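Local atomic coordinates of PhnH (Penicillium herquei, PDB entry 6JJT), a protein that catalyses the enantioselective intramolecular hydroalkoxylation that closes a prenylated phenalenone to (2'R)-atrovenetin in the biosynthesis of herqueinone-type phenalenones. Residues 27-32 and 122-127. Sequence-based numbering, arbitrary orientation.
Sequences EFLFSA and YNWLNN
At the classic beta bulge of strand 26-44, in the closed antiparallel barrel of PhnH, Leu-29 meets Trp-124 and Leu-125 of the loop between strands 110-116 and 129-133. In the bulge Leu-29 and Phe-30 together face Tyr-145 of strand 142-148, so that consecutive residues share one position of the neighbouring strand. The other partner is a short 3-10 segment, 123-126. Backbone hydrogen bonds between residues three apart, such as Leu-125 N to Tyr-122 O (2.9 Å) and Asn-127 N to Trp-124 O (3.1 Å), set its turn. No hydrogen bond crosses between the two segments; the contact is apolar and small, burying 85 Å² in all, with the closest alpha carbons, CA of Leu-29 and CA of Leu-125, 10.1 Å apart. Side chains bridge that gap. Leu-29 points toward the loop, and its CG, anti to N (chi1 -173°), carries CD1 out to the indole, the two side chains sliding past each other in opposite directions. Phe-115 of strand 110-116 touches both leucines and joins the apolar cluster. The first side-chain bond of Trp-124 does not point at the strand, yet with CG between N and the carbonyl carbon (chi1 61°) the indole's end comes near it; one ring face lies over Leu-125, whose CG sits 3.9 Å from the ring plane, displaced toward the rim. Within the same 3-10 segment, Asn-126 ND2 hydrogen-bonds to Thr-117 O and to Asp-81 OD2 of a second subunit, linking the segment to that neighbour in the homotetramer. Leu-29 CD1 is the shared point of the packing: it stands 4.4 Å from Leu-125 CD2 and meets the benzo edge of Trp-124 near the ring plane, 3.8 Å from CH2.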
loop_
_atom_site.group_PDB
_atom_site.type_symbol
_atom_site.label_atom_id
_atom_site.label_comp_id
_atom_site.label_asym_id
_atom_site.label_seq_id
_atom_site.Cartn_x
_atom_site.Cartn_y
_atom_site.Cartn_z
ATOM N N GLU D 27 -21.357 -8.545 14.929
ATOM C CA GLU D 27 -21.244 -8.613 16.378
ATOM C C GLU D 27 -20.401 -7.437 16.847
ATOM O O GLU D 27 -19.384 -7.125 16.234
ATOM C CB GLU D 27 -20.569 -9.919 16.801
ATOM C CG GLU D 27 -21.499 -11.124 16.909
ATOM C CD GLU D 27 -22.854 -10.863 17.562
ATOM O OE1 GLU D 27 -22.892 -10.313 18.702
ATOM O OE2 GLU D 27 -23.886 -11.180 16.918
ATOM N N PHE D 28 -20.803 -6.749 17.912
ATOM C CA PHE D 28 -20.036 -5.602 18.389
ATOM C C PHE D 28 -18.650 -6.050 18.825
ATOM O O PHE D 28 -18.450 -7.065 19.485
ATOM C CB PHE D 28 -20.771 -4.932 19.561
ATOM C CG PHE D 28 -20.000 -3.744 20.087
ATOM C CD1 PHE D 28 -19.757 -2.621 19.303
ATOM C CD2 PHE D 28 -19.437 -3.796 21.351
ATOM C CE1 PHE D 28 -19.037 -1.546 19.808
ATOM C CE2 PHE D 28 -18.682 -2.737 21.845
ATOM C CZ PHE D 28 -18.474 -1.620 21.066
ATOM N N LEU D 29 -17.621 -5.341 18.313
ATOM C CA LEU D 29 -16.250 -5.758 18.564
ATOM C C LEU D 29 -15.533 -4.827 19.544
ATOM O O LEU D 29 -14.908 -5.349 20.460
ATOM C CB LEU D 29 -15.479 -5.820 17.231
ATOM C CG LEU D 29 -14.065 -6.402 17.278
ATOM C CD1 LEU D 29 -14.014 -7.838 17.766
ATOM C CD2 LEU D 29 -13.351 -6.236 15.931
ATOM N N PHE D 30 -15.524 -3.506 19.275
ATOM C CA PHE D 30 -14.775 -2.587 20.140
ATOM C C PHE D 30 -15.166 -1.178 19.800
ATOM O O PHE D 30 -15.684 -0.922 18.726
ATOM C CB PHE D 30 -13.236 -2.720 20.050
ATOM C CG PHE D 30 -12.547 -2.197 18.800
ATOM C CD1 PHE D 30 -12.668 -2.862 17.572
ATOM C CD2 PHE D 30 -11.725 -1.070 18.867
ATOM C CE1 PHE D 30 -11.997 -2.385 16.444
ATOM C CE2 PHE D 30 -11.022 -0.624 17.748
ATOM C CZ PHE D 30 -11.167 -1.276 16.525
ATOM N N SER D 31 -14.872 -0.245 20.733
ATOM C CA SER D 31 -14.927 1.168 20.446
ATOM C C SER D 31 -13.518 1.743 20.593
ATOM O O SER D 31 -12.654 1.209 21.285
ATOM C CB SER D 31 -15.876 1.872 21.384
ATOM O OG SER D 31 -15.336 1.753 22.685
ATOM N N ALA D 32 -13.342 2.882 19.926
ATOM C CA ALA D 32 -12.090 3.610 19.993
ATOM C C ALA D 32 -12.439 5.076 20.189
ATOM O O ALA D 32 -13.314 5.612 19.496
ATOM C CB ALA D 32 -11.278 3.429 18.722
ATOM N N TYR D 122 -4.962 -12.948 21.566
ATOM C CA TYR D 122 -5.694 -12.069 20.664
ATOM C C TYR D 122 -5.545 -12.451 19.194
ATOM O O TYR D 122 -6.087 -11.749 18.353
ATOM C CB TYR D 122 -5.253 -10.620 20.898
ATOM C CG TYR D 122 -5.533 -10.147 22.302
ATOM C CD1 TYR D 122 -6.827 -9.830 22.700
ATOM C CD2 TYR D 122 -4.499 -10.001 23.217
ATOM C CE1 TYR D 122 -7.096 -9.396 23.993
ATOM C CE2 TYR D 122 -4.758 -9.585 24.520
ATOM C CZ TYR D 122 -6.053 -9.274 24.899
ATOM O OH TYR D 122 -6.298 -8.823 26.176
ATOM N N ASN D 123 -4.842 -13.552 18.892
ATOM C CA ASN D 123 -4.551 -13.784 17.477
ATOM C C ASN D 123 -5.784 -14.251 16.685
ATOM O O ASN D 123 -5.706 -14.297 15.469
ATOM C CB ASN D 123 -3.232 -14.510 17.236
ATOM C CG ASN D 123 -3.297 -15.942 17.694
ATOM O OD1 ASN D 123 -4.370 -16.424 18.042
ATOM N ND2 ASN D 123 -2.153 -16.625 17.680
ATOM N N TRP D 124 -6.907 -14.564 17.324
ATOM C CA TRP D 124 -8.183 -14.691 16.629
ATOM C C TRP D 124 -8.491 -13.448 15.772
ATOM O O TRP D 124 -9.219 -13.521 14.783
ATOM C CB TRP D 124 -9.311 -15.030 17.632
ATOM C CG TRP D 124 -9.542 -14.012 18.708
ATOM C CD1 TRP D 124 -8.901 -13.909 19.916
ATOM C CD2 TRP D 124 -10.453 -12.913 18.677
ATOM N NE1 TRP D 124 -9.349 -12.818 20.617
ATOM C CE2 TRP D 124 -10.318 -12.190 19.885
ATOM C CE3 TRP D 124 -11.365 -12.479 17.721
ATOM C CZ2 TRP D 124 -11.059 -11.042 20.166
ATOM C CZ3 TRP D 124 -12.117 -11.364 18.002
ATOM C CH2 TRP D 124 -11.968 -10.652 19.201
ATOM N N LEU D 125 -7.947 -12.280 16.151
ATOM C CA LEU D 125 -8.221 -11.052 15.403
ATOM C C LEU D 125 -7.579 -11.080 14.016
ATOM O O LEU D 125 -8.050 -10.374 13.126
ATOM C CB LEU D 125 -7.706 -9.831 16.179
ATOM C CG LEU D 125 -8.530 -9.437 17.400
ATOM C CD1 LEU D 125 -7.751 -8.436 18.252
ATOM C CD2 LEU D 125 -9.867 -8.851 16.903
ATOM N N ASN D 126 -6.591 -11.950 13.838
ATOM C CA ASN D 126 -5.955 -12.050 12.545
ATOM C C ASN D 126 -6.927 -12.526 11.477
ATOM O O ASN D 126 -6.701 -12.303 10.277
ATOM C CB ASN D 126 -4.767 -13.008 12.578
ATOM C CG ASN D 126 -3.603 -12.503 13.402
ATOM O OD1 ASN D 126 -3.481 -11.309 13.652
ATOM N ND2 ASN D 126 -2.740 -13.393 13.815
ATOM N N ASN D 127 -7.986 -13.213 11.922
ATOM C CA ASN D 127 -8.977 -13.718 10.993
ATOM C C ASN D 127 -10.203 -12.835 10.904
ATOM O O ASN D 127 -11.186 -13.248 10.288
ATOM C CB ASN D 127 -9.388 -15.148 11.363
ATOM C CG ASN D 127 -8.203 -16.076 11.303
ATOM O OD1 ASN D 127 -7.431 -16.046 10.345
ATOM N ND2 ASN D 127 -7.984 -16.825 12.372
#